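Local coordinates for catalase (Bacillus pumilus, PDB 4QON), which catalyses the breakdown of hydrogen peroxide into water and molecular oxygen at a bound haem, at residues Thr107-Arg112 and Trp180-Glu185; Ile134-Asp139 and His176-Leu181; Arg163-Met168 and Ala446-Val451. All blocks are in the same frame, centred on the assembly; numbering follows the deposited sequence.

Contact 1: Thr107-Arg112 and Trp180-Glu185; sequences TLRDPR and WLFSDE. With CAQ (catechol), chain H.
P111 and L181 bring the two backbones nearest, their CA atoms 7.0 Å apart where the irregular loop 107-112 passes the C-terminal end of helix 175-181. F182 is the first residue to leave helical torsions, and the bend beyond it is tied by S183, whose OG donates to W180 O and, in an ST turn, accepts from E185 N. R109 meets the carbonyls of the helix end and of the turn after it: NH1 donates to L181 O at 3.0 Å, in the carbonyl plane with an N-H...O angle of 148°, and makes a weak, more bent bond to S183 O. CG opposite the backbone N (chi1 -180°) and a straight chi2 bring CD over one face of the F182 ring, 3.9 Å from its centroid, in a CH-pi contact, and the bend at chi3 then turns the guanidinium to the carbonyls. It lies 21° from the ring plane, and a water joins its NH2 to D184 OD1. Replacing R109 by alanine would probably leave L181 O and S183 O without their shared donor and open a gap over the F182 face. L181 CD1 rests 3.8 Å from P111 CD, while L181 CD2 presses within 3.2 Å of C5 of the catechol of chain H. R112 ties the loop to itself, NH1 and NH2 both gripping L108 O. O4 of this catechol donates to D110 OD1 at 2.9 Å. Loop and helix end thus form a catechol site, an aspartate on one side and apolar groups on the other, probably in the channel leading to the haem.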
loop_
_atom_site.group_PDB
_atom_site.type_symbol
_atom_site.label_atom_id
_atom_site.label_comp_id
_atom_site.label_asym_id
_atom_site.label_seq_id
_atom_site.Cartn_x
_atom_site.Cartn_y
_atom_site.Cartn_z
ATOM N N THR A 107 25.514 -10.759 16.862
ATOM C CA THR A 107 26.404 -11.827 17.327
ATOM C C THR A 107 26.007 -13.225 16.842
ATOM O O THR A 107 26.626 -14.219 17.231
ATOM C CB THR A 107 26.388 -11.833 18.882
ATOM O OG1 THR A 107 25.051 -11.613 19.335
ATOM C CG2 THR A 107 27.261 -10.742 19.428
ATOM N N LEU A 108 24.999 -13.312 15.964
ATOM C CA LEU A 108 24.560 -14.593 15.442
ATOM C C LEU A 108 25.423 -15.044 14.260
ATOM O O LEU A 108 25.988 -14.209 13.547
ATOM C CB LEU A 108 23.119 -14.513 14.948
ATOM C CG LEU A 108 22.073 -13.936 15.921
ATOM C CD1 LEU A 108 20.673 -14.069 15.354
ATOM C CD2 LEU A 108 22.180 -14.673 17.256
ATOM N N ARG A 109 25.456 -16.345 13.975
ATOM C CA ARG A 109 26.151 -16.879 12.771
ATOM C C ARG A 109 25.338 -16.581 11.507
ATOM O O ARG A 109 24.115 -16.678 11.507
ATOM C CB ARG A 109 26.392 -18.405 12.894
ATOM C CG ARG A 109 27.110 -19.052 11.708
ATOM C CD ARG A 109 27.496 -20.517 11.934
ATOM N NE ARG A 109 28.140 -20.692 13.238
ATOM C CZ ARG A 109 29.407 -20.402 13.516
ATOM N NH1 ARG A 109 30.240 -19.984 12.573
ATOM N NH2 ARG A 109 29.857 -20.528 14.757
ATOM N N ASP A 110 26.023 -16.120 10.459
ATOM C CA ASP A 110 25.344 -15.605 9.239
ATOM C C ASP A 110 26.464 -15.070 8.318
ATOM O O ASP A 110 27.402 -14.439 8.788
ATOM C CB ASP A 110 24.347 -14.465 9.605
ATOM C CG ASP A 110 22.842 -14.816 9.342
ATOM O OD1 ASP A 110 22.513 -15.919 8.799
ATOM O OD2 ASP A 110 21.966 -13.945 9.656
ATOM N N PRO A 111 26.290 -15.200 6.989
ATOM C CA PRO A 111 27.011 -14.260 6.122
ATOM C C PRO A 111 26.721 -12.824 6.552
ATOM O O PRO A 111 25.711 -12.589 7.231
ATOM C CB PRO A 111 26.431 -14.563 4.722
ATOM C CG PRO A 111 25.825 -15.907 4.883
ATOM C CD PRO A 111 25.257 -15.930 6.234
ATOM N N ARG A 112 27.565 -11.888 6.127
ATOM C CA ARG A 112 27.313 -10.484 6.328
ATOM C C ARG A 112 27.209 -9.815 4.941
ATOM O O ARG A 112 28.024 -10.062 4.065
ATOM C CB ARG A 112 28.445 -9.831 7.148
ATOM C CG ARG A 112 28.156 -9.684 8.634
ATOM C CD ARG A 112 27.811 -10.985 9.324
ATOM N NE ARG A 112 27.578 -10.768 10.754
ATOM C CZ ARG A 112 27.282 -11.728 11.634
ATOM N NH1 ARG A 112 27.131 -12.983 11.229
ATOM N NH2 ARG A 112 27.105 -11.407 12.917
ATOM N N TRP A 180 32.929 -22.615 4.705
ATOM C CA TRP A 180 33.356 -21.282 5.149
ATOM C C TRP A 180 32.548 -20.775 6.309
ATOM O O TRP A 180 33.107 -20.193 7.241
ATOM C CB TRP A 180 33.230 -20.253 4.038
ATOM C CG TRP A 180 34.163 -20.335 2.933
ATOM C CD1 TRP A 180 34.178 -21.276 1.969
ATOM C CD2 TRP A 180 35.129 -19.351 2.559
ATOM N NE1 TRP A 180 35.131 -20.979 1.046
ATOM C CE2 TRP A 180 35.756 -19.816 1.406
ATOM C CE3 TRP A 180 35.601 -18.176 3.149
ATOM C CZ2 TRP A 180 36.818 -19.130 0.798
ATOM C CZ3 TRP A 180 36.662 -17.505 2.553
ATOM C CH2 TRP A 180 37.242 -17.975 1.386
ATOM N N LEU A 181 31.225 -20.920 6.226
ATOM C CA LEU A 181 30.306 -20.323 7.199
ATOM C C LEU A 181 30.455 -20.962 8.586
ATOM O O LEU A 181 30.203 -20.314 9.605
ATOM C CB LEU A 181 28.867 -20.471 6.732
ATOM C CG LEU A 181 27.748 -19.853 7.595
ATOM C CD1 LEU A 181 27.875 -18.350 7.622
ATOM C CD2 LEU A 181 26.433 -20.294 7.003
ATOM N N PHE A 182 30.887 -22.215 8.651
ATOM C CA PHE A 182 31.090 -22.824 9.981
ATOM C C PHE A 182 32.510 -22.789 10.502
ATOM O O PHE A 182 32.758 -23.310 11.598
ATOM C CB PHE A 182 30.434 -24.214 10.053
ATOM C CG PHE A 182 28.918 -24.146 10.186
ATOM C CD1 PHE A 182 28.107 -24.139 9.063
ATOM C CD2 PHE A 182 28.331 -24.111 11.432
ATOM C CE1 PHE A 182 26.744 -24.102 9.193
ATOM C CE2 PHE A 182 26.975 -24.060 11.572
ATOM C CZ PHE A 182 26.168 -24.049 10.452
ATOM N N SER A 183 33.418 -22.118 9.798
ATOM C CA SER A 183 34.613 -21.518 10.469
ATOM C C SER A 183 34.187 -20.396 11.395
ATOM O O SER A 183 33.017 -20.038 11.456
ATOM C CB SER A 183 35.656 -21.038 9.445
ATOM O OG SER A 183 35.278 -19.806 8.803
ATOM N N ASP A 184 35.109 -19.819 12.138
ATOM C CA ASP A 184 34.702 -18.731 12.992
ATOM C C ASP A 184 34.374 -17.472 12.165
ATOM O O ASP A 184 33.811 -16.541 12.708
ATOM C CB ASP A 184 35.734 -18.452 14.068
ATOM C CG ASP A 184 35.753 -19.532 15.138
ATOM O OD1 ASP A 184 34.763 -20.280 15.312
ATOM O OD2 ASP A 184 36.821 -19.633 15.802
ATOM N N GLU A 185 34.689 -17.469 10.859
ATOM C CA GLU A 185 34.320 -16.332 9.988
ATOM C C GLU A 185 32.795 -16.269 9.809
ATOM O O GLU A 185 32.277 -15.252 9.311
ATOM C CB GLU A 185 35.053 -16.355 8.632
ATOM C CG GLU A 185 35.042 -14.973 7.905
ATOM C CD GLU A 185 35.920 -14.910 6.654
ATOM O OE1 GLU A 185 36.651 -15.902 6.399
ATOM O OE2 GLU A 185 35.910 -13.859 5.921
HETATM C C1 CAQ H . 23.393 -21.911 9.078
HETATM C C2 CAQ H . 23.206 -20.750 9.803
HETATM C C3 CAQ H . 23.033 -19.549 9.123
HETATM O O3 CAQ H . 22.814 -18.384 9.747
HETATM C C4 CAQ H . 23.054 -19.501 7.659
HETATM O O4 CAQ H . 22.879 -18.271 7.069
HETATM C C5 CAQ H . 23.253 -20.693 6.960
HETATM C C6 CAQ H . 23.421 -21.890 7.672
HETATM O O HOH W 1 32.208 -18.634 15.657
HETATM O O HOH W 2 29.959 -14.580 8.115
#

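Contact 2: Ile134-Asp139 and His176-Leu181. With CAQ (catechol), chain G; CAQ (catechol), chain H.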
loop_
_atom_site.group_PDB
_atom_site.type_symbol
_atom_site.label_atom_id
_atom_site.label_comp_id
_atom_site.label_asym_id
_atom_site.label_seq_id
_atom_site.Cartn_x
_atom_site.Cartn_y
_atom_site.Cartn_z
ATOM N N ILE A 134 31.461 -16.975 -1.814
ATOM C CA ILE A 134 30.635 -17.934 -2.561
ATOM C C ILE A 134 29.237 -17.988 -1.981
ATOM O O ILE A 134 28.939 -17.289 -1.029
ATOM C CB ILE A 134 31.233 -19.327 -2.551
ATOM C CG1 ILE A 134 31.518 -19.783 -1.109
ATOM C CG2 ILE A 134 32.511 -19.385 -3.364
ATOM C CD1 ILE A 134 31.695 -21.261 -1.071
ATOM N N PHE A 135 28.372 -18.799 -2.567
ATOM C CA PHE A 135 27.016 -18.952 -2.058
ATOM C C PHE A 135 26.616 -20.435 -1.912
ATOM O O PHE A 135 27.306 -21.323 -2.395
ATOM C CB PHE A 135 26.004 -18.212 -2.964
ATOM C CG PHE A 135 24.841 -17.591 -2.206
ATOM C CD1 PHE A 135 25.069 -16.651 -1.254
ATOM C CD2 PHE A 135 23.516 -17.966 -2.464
ATOM C CE1 PHE A 135 24.017 -16.094 -0.531
ATOM C CE2 PHE A 135 22.466 -17.413 -1.758
ATOM C CZ PHE A 135 22.718 -16.464 -0.799
ATOM N N PHE A 136 25.477 -20.646 -1.261
ATOM C CA PHE A 136 24.917 -21.957 -0.935
ATOM C C PHE A 136 24.306 -22.639 -2.166
ATOM O O PHE A 136 24.228 -23.861 -2.223
ATOM C CB PHE A 136 23.761 -21.813 0.032
ATOM C CG PHE A 136 24.099 -21.094 1.309
ATOM C CD1 PHE A 136 23.894 -19.717 1.425
ATOM C CD2 PHE A 136 24.484 -21.824 2.435
ATOM C CE1 PHE A 136 24.175 -19.063 2.605
ATOM C CE2 PHE A 136 24.733 -21.190 3.624
ATOM C CZ PHE A 136 24.588 -19.798 3.710
ATOM N N ILE A 137 23.816 -21.828 -3.104
ATOM C CA ILE A 137 23.021 -22.307 -4.253
ATOM C C ILE A 137 23.534 -21.630 -5.529
ATOM O O ILE A 137 24.307 -20.681 -5.436
ATOM C CB ILE A 137 21.495 -22.096 -4.066
ATOM C CG1 ILE A 137 21.151 -20.642 -3.684
ATOM C CG2 ILE A 137 20.947 -23.042 -2.990
ATOM C CD1 ILE A 137 19.671 -20.331 -3.785
ATOM N N ARG A 138 23.124 -22.135 -6.696
ATOM C CA ARG A 138 23.567 -21.603 -7.974
ATOM C C ARG A 138 22.477 -21.212 -8.921
ATOM O O ARG A 138 22.764 -20.883 -10.066
ATOM C CB ARG A 138 24.476 -22.613 -8.684
ATOM C CG ARG A 138 23.817 -23.960 -8.975
ATOM C CD ARG A 138 24.668 -24.850 -9.891
ATOM N NE ARG A 138 25.932 -25.243 -9.305
ATOM C CZ ARG A 138 26.237 -26.455 -8.796
ATOM N NH1 ARG A 138 25.369 -27.453 -8.771
ATOM N NH2 ARG A 138 27.461 -26.680 -8.346
ATOM N N ASP A 139 21.210 -21.267 -8.468
ATOM C CA ASP A 139 20.096 -20.885 -9.300
ATOM C C ASP A 139 19.045 -20.158 -8.427
ATOM O O ASP A 139 18.630 -20.662 -7.421
ATOM C CB ASP A 139 19.476 -22.118 -9.920
ATOM C CG ASP A 139 18.458 -21.801 -11.013
ATOM O OD1 ASP A 139 17.507 -20.979 -10.757
ATOM O OD2 ASP A 139 18.565 -22.417 -12.129
ATOM N N HIS A 176 30.607 -26.293 -0.180
ATOM C CA HIS A 176 31.682 -25.306 -0.068
ATOM C C HIS A 176 31.312 -24.164 0.870
ATOM O O HIS A 176 32.059 -23.775 1.751
ATOM C CB HIS A 176 32.046 -24.777 -1.464
ATOM C CG HIS A 176 33.332 -24.018 -1.535
ATOM N ND1 HIS A 176 33.696 -23.291 -2.657
ATOM C CD2 HIS A 176 34.353 -23.887 -0.658
ATOM C CE1 HIS A 176 34.849 -22.688 -2.427
ATOM N NE2 HIS A 176 35.291 -23.084 -1.246
ATOM N N MET A 177 30.148 -23.576 0.653
ATOM C CA MET A 177 29.722 -22.437 1.477
ATOM C C MET A 177 29.628 -22.766 2.961
ATOM O O MET A 177 30.101 -22.000 3.805
ATOM C CB MET A 177 28.379 -21.894 0.984
ATOM C CG MET A 177 27.846 -20.672 1.733
ATOM S SD MET A 177 28.865 -19.187 1.562
ATOM C CE MET A 177 27.683 -17.939 2.061
ATOM N N LEU A 178 29.072 -23.927 3.281
ATOM C CA LEU A 178 28.980 -24.349 4.691
ATOM C C LEU A 178 30.376 -24.515 5.342
ATOM O O LEU A 178 30.559 -24.262 6.523
ATOM C CB LEU A 178 28.130 -25.617 4.824
ATOM C CG LEU A 178 26.661 -25.422 4.398
ATOM C CD1 LEU A 178 25.970 -26.727 4.136
ATOM C CD2 LEU A 178 25.874 -24.713 5.492
ATOM N N THR A 179 31.338 -24.955 4.538
ATOM C CA THR A 179 32.714 -25.071 4.971
ATOM C C THR A 179 33.362 -23.719 5.340
ATOM O O THR A 179 34.296 -23.695 6.149
ATOM C CB THR A 179 33.525 -25.860 3.909
ATOM O OG1 THR A 179 32.864 -27.106 3.652
ATOM C CG2 THR A 179 34.926 -26.159 4.385
ATOM N N TRP A 180 32.929 -22.615 4.705
ATOM C CA TRP A 180 33.356 -21.282 5.149
ATOM C C TRP A 180 32.548 -20.775 6.309
ATOM O O TRP A 180 33.107 -20.193 7.241
ATOM C CB TRP A 180 33.230 -20.253 4.038
ATOM C CG TRP A 180 34.163 -20.335 2.933
ATOM C CD1 TRP A 180 34.178 -21.276 1.969
ATOM C CD2 TRP A 180 35.129 -19.351 2.559
ATOM N NE1 TRP A 180 35.131 -20.979 1.046
ATOM C CE2 TRP A 180 35.756 -19.816 1.406
ATOM C CE3 TRP A 180 35.601 -18.176 3.149
ATOM C CZ2 TRP A 180 36.818 -19.130 0.798
ATOM C CZ3 TRP A 180 36.662 -17.505 2.553
ATOM C CH2 TRP A 180 37.242 -17.975 1.386
ATOM N N LEU A 181 31.225 -20.920 6.226
ATOM C CA LEU A 181 30.306 -20.323 7.199
ATOM C C LEU A 181 30.455 -20.962 8.586
ATOM O O LEU A 181 30.203 -20.314 9.605
ATOM C CB LEU A 181 28.867 -20.471 6.732
ATOM C CG LEU A 181 27.748 -19.853 7.595
ATOM C CD1 LEU A 181 27.875 -18.350 7.622
ATOM C CD2 LEU A 181 26.433 -20.294 7.003
HETATM C C1 CAQ G . 20.591 -16.154 2.517
HETATM C C2 CAQ G . 20.099 -15.087 1.805
HETATM C C3 CAQ G . 20.928 -14.041 1.468
HETATM O O3 CAQ G . 20.512 -12.965 0.744
HETATM C C4 CAQ G . 22.350 -14.100 1.889
HETATM O O4 CAQ G . 23.121 -13.084 1.503
HETATM C C5 CAQ G . 22.844 -15.195 2.581
HETATM C C6 CAQ G . 21.941 -16.202 2.898
HETATM C C1 CAQ H . 23.393 -21.911 9.078
HETATM C C2 CAQ H . 23.206 -20.750 9.803
HETATM C C3 CAQ H . 23.033 -19.549 9.123
HETATM O O3 CAQ H . 22.814 -18.384 9.747
HETATM C C4 CAQ H . 23.054 -19.501 7.659
HETATM O O4 CAQ H . 22.879 -18.271 7.069
HETATM C C5 CAQ H . 23.253 -20.693 6.960
HETATM C C6 CAQ H . 23.421 -21.890 7.672
HETATM O O HOH W 3 28.622 -23.726 -1.700
#
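The F136 ring carries M177 on one face and two leucines at its edge. M177 CG sits over the ring centre, 3.6 Å from the centroid, and SD follows along nearly the same normal at 4.8 Å, a Met-aromatic contact. At the edge, L181 CD2 approaches F136 CZ at 3.8 Å and L178 CD2 lies off F136 CE2. A second flat group, the H176 imidazole, takes I134 CD1 over a face in a tight CH-pi contact, 3.4 Å from the centroid and shifted toward CG. I134 reaches it from the crowded position, CG1 lodged between the backbone N and the carbonyl carbon (chi1 53°); CD1 also touches W180 CD1. H176 ND1 bonds to T282 O, which helps to set the rotation of the ring under that methyl. M177, bent at chi2 (65°), slides antiparallel past I134, and its SD comes 3.2 Å from I134 O. One water bridges the backbones, donating to F135 O and accepting from M177 N. F135 CE1 touches C5 of the catechol of chain G at 3.4 Å and the residue also packs on the haem. F136 reaches both catechols, CE1 toward that of chain G and CZ 3.6 Å from C5 of the chain H molecule. With no direct hydrogen bond between the segments, cohesion is mainly apolar, apart from the water bridge, and the catechol hydroxyls bond elsewhere, to H57 and N130 for chain G and D110 for chain H. Loop and helix therefore supply an apolar wall against which both catechol rings pack, probably by shape more than by polar bonds.

Contact 3: Arg163-Met168 and Ala446-Val451. With CAQ (catechol), chain H.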
loop_
_atom_site.group_PDB
_atom_site.type_symbol
_atom_site.label_atom_id
_atom_site.label_comp_id
_atom_site.label_asym_id
_atom_site.label_seq_id
_atom_site.Cartn_x
_atom_site.Cartn_y
_atom_site.Cartn_z
ATOM N N ARG A 163 15.567 -27.944 10.009
ATOM C CA ARG A 163 14.912 -27.458 8.778
ATOM C C ARG A 163 15.934 -27.028 7.741
ATOM O O ARG A 163 15.918 -27.517 6.609
ATOM C CB ARG A 163 13.950 -26.342 9.134
ATOM C CG ARG A 163 12.818 -26.768 10.061
ATOM C CD ARG A 163 11.947 -25.578 10.490
ATOM N NE ARG A 163 11.027 -25.225 9.422
ATOM C CZ ARG A 163 11.239 -24.293 8.507
ATOM N NH1 ARG A 163 10.359 -24.138 7.559
ATOM N NH2 ARG A 163 12.275 -23.485 8.584
ATOM N N TYR A 164 16.888 -26.190 8.103
ATOM C CA TYR A 164 17.873 -25.805 7.109
ATOM C C TYR A 164 18.853 -26.899 6.743
ATOM O O TYR A 164 19.328 -26.930 5.617
ATOM C CB TYR A 164 18.569 -24.497 7.449
ATOM C CG TYR A 164 19.351 -24.334 8.743
ATOM C CD1 TYR A 164 20.647 -24.749 8.829
ATOM C CD2 TYR A 164 18.835 -23.572 9.810
ATOM C CE1 TYR A 164 21.393 -24.555 9.990
ATOM C CE2 TYR A 164 19.596 -23.293 10.928
ATOM C CZ TYR A 164 20.876 -23.815 11.027
ATOM O OH TYR A 164 21.630 -23.600 12.169
ATOM N N TRP A 165 19.180 -27.798 7.685
ATOM C CA TRP A 165 20.051 -28.899 7.292
ATOM C C TRP A 165 19.322 -29.910 6.397
ATOM O O TRP A 165 19.951 -30.515 5.571
ATOM C CB TRP A 165 20.684 -29.572 8.503
ATOM C CG TRP A 165 21.845 -28.797 9.079
ATOM C CD1 TRP A 165 21.860 -28.082 10.245
ATOM C CD2 TRP A 165 23.154 -28.707 8.543
ATOM N NE1 TRP A 165 23.094 -27.546 10.461
ATOM C CE2 TRP A 165 23.905 -27.907 9.417
ATOM C CE3 TRP A 165 23.771 -29.226 7.382
ATOM C CZ2 TRP A 165 25.222 -27.569 9.168
ATOM C CZ3 TRP A 165 25.084 -28.878 7.124
ATOM C CH2 TRP A 165 25.821 -28.107 8.049
ATOM N N ASP A 166 18.003 -30.055 6.507
ATOM C CA ASP A 166 17.228 -30.871 5.539
ATOM C C ASP A 166 17.417 -30.306 4.129
ATOM O O ASP A 166 17.843 -31.010 3.210
ATOM C CB ASP A 166 15.757 -30.886 5.941
ATOM C CG ASP A 166 14.887 -31.813 5.042
ATOM O OD1 ASP A 166 15.420 -32.794 4.485
ATOM O OD2 ASP A 166 13.654 -31.539 4.950
ATOM N N PHE A 167 17.191 -29.016 3.980
ATOM C CA PHE A 167 17.430 -28.373 2.716
ATOM C C PHE A 167 18.891 -28.460 2.232
ATOM O O PHE A 167 19.144 -28.793 1.092
ATOM C CB PHE A 167 16.999 -26.917 2.770
ATOM C CG PHE A 167 17.251 -26.185 1.475
ATOM C CD1 PHE A 167 16.263 -26.200 0.457
ATOM C CD2 PHE A 167 18.440 -25.550 1.258
ATOM C CE1 PHE A 167 16.504 -25.533 -0.736
ATOM C CE2 PHE A 167 18.732 -24.945 0.048
ATOM C CZ PHE A 167 17.746 -24.931 -0.959
ATOM N N MET A 168 19.846 -28.075 3.084
ATOM C CA MET A 168 21.206 -27.995 2.608
ATOM C C MET A 168 21.714 -29.341 2.193
ATOM O O MET A 168 22.490 -29.445 1.238
ATOM C CB MET A 168 22.137 -27.348 3.627
ATOM C CG MET A 168 21.778 -25.905 3.941
ATOM S SD MET A 168 22.090 -24.748 2.594
ATOM C CE MET A 168 21.334 -23.323 3.363
ATOM N N ALA A 446 27.857 -28.642 17.118
ATOM C CA ALA A 446 26.845 -28.004 17.934
ATOM C C ALA A 446 25.569 -27.721 17.130
ATOM O O ALA A 446 24.492 -27.746 17.684
ATOM C CB ALA A 446 27.379 -26.734 18.558
ATOM N N ASP A 447 25.720 -27.495 15.827
ATOM C CA ASP A 447 24.583 -27.246 14.927
ATOM C C ASP A 447 23.836 -28.488 14.493
ATOM O O ASP A 447 22.625 -28.418 14.252
ATOM C CB ASP A 447 25.051 -26.516 13.668
ATOM C CG ASP A 447 24.125 -25.386 13.293
ATOM O OD1 ASP A 447 23.992 -24.469 14.125
ATOM O OD2 ASP A 447 23.531 -25.455 12.225
ATOM N N LEU A 448 24.575 -29.629 14.397
ATOM C CA LEU A 448 24.037 -30.837 13.817
ATOM C C LEU A 448 23.517 -31.833 14.862
ATOM O O LEU A 448 22.744 -32.733 14.544
ATOM C CB LEU A 448 25.069 -31.493 12.906
ATOM C CG LEU A 448 25.077 -30.936 11.483
ATOM C CD1 LEU A 448 26.377 -31.274 10.778
ATOM C CD2 LEU A 448 23.921 -31.441 10.621
ATOM N N LYS A 449 23.932 -31.668 16.103
ATOM C CA LYS A 449 23.752 -32.744 17.071
ATOM C C LYS A 449 22.281 -33.043 17.362
ATOM O O LYS A 449 21.965 -34.132 17.778
ATOM C CB LYS A 449 24.490 -32.445 18.355
ATOM C CG LYS A 449 23.930 -31.260 19.129
ATOM C CD LYS A 449 24.897 -30.911 20.243
ATOM C CE LYS A 449 24.281 -30.233 21.412
ATOM N NZ LYS A 449 25.246 -30.320 22.525
ATOM N N GLY A 450 21.384 -32.081 17.159
ATOM C CA GLY A 450 19.948 -32.296 17.412
ATOM C C GLY A 450 19.113 -32.674 16.205
ATOM O O GLY A 450 17.900 -32.875 16.323
ATOM N N VAL A 451 19.717 -32.717 15.019
ATOM C CA VAL A 451 18.927 -32.877 13.802
ATOM C C VAL A 451 18.595 -34.332 13.553
ATOM O O VAL A 451 19.218 -35.221 14.124
ATOM C CB VAL A 451 19.542 -32.210 12.555
ATOM C CG1 VAL A 451 20.071 -30.816 12.892
ATOM C CG2 VAL A 451 20.602 -33.075 11.916
HETATM C C1 CAQ H . 23.393 -21.911 9.078
HETATM C C2 CAQ H . 23.206 -20.750 9.803
HETATM C C3 CAQ H . 23.033 -19.549 9.123
HETATM O O3 CAQ H . 22.814 -18.384 9.747
HETATM C C4 CAQ H . 23.054 -19.501 7.659
HETATM O O4 CAQ H . 22.879 -18.271 7.069
HETATM C C5 CAQ H . 23.253 -20.693 6.960
HETATM C C6 CAQ H . 23.421 -21.890 7.672
#
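L448 lays its CD2 methyl over the indole of W165, 3.6 Å from the centroid of the five-membered ring and 13° off its normal, a CH-pi contact made from straight above. V451 CG1 adds a looser touch at W165 CD1. Between these two residues the chain closes a type I turn, V451 N donating to L448 O. The polar half of the contact falls on one carboxylate oxygen. D447 OD2 receives Y164 OH at 2.7 Å on its syn lone pair and W165 NE1 at 2.8 Å on its anti lone pair, with OD2 close to the indole plane and an N-H...O angle of 156°. Y164 gets there with CG between its backbone N and carbonyl carbon (chi1 59°), which turns the phenol toward D447; its ring edge faces D447, and CE1 meets C1 of the catechol of chain H at 3.4 Å. T455 and F463 of helix 453-466 also pack on W165, while R163 and D166 hydrogen-bond to H381 and Y384 of a third subunit. Helix 161-169 is thereby joined to the C-terminal helices. Because both donors are neutral, the join is not a salt bridge; one N-H and one O-H dipole converging on one oxygen would probably favour the ionised carboxylate and help to hold the phenol that borders the catechol.

All three contacts are largely buried, but contact 3 lies farther from the middle of the chain, about 24 Å between centres against about 15 Å for contacts 1 and 2. Those two share W180 and L181 of helix 175-181, one using its C-terminal end and the other its side, and they meet where P111 touches M177 and F136. Contact 3 brings in the preceding helix 161-169 and the C-terminal region; W165 and D447 pack on F182, and M168 on F136. Chemistry shifts accordingly: arginine-to-carbonyl bonds in contact 1, sulfur and aromatic packing in contact 2, a doubly held carboxylate in contact 3. Each touches the same catechol, of chain H.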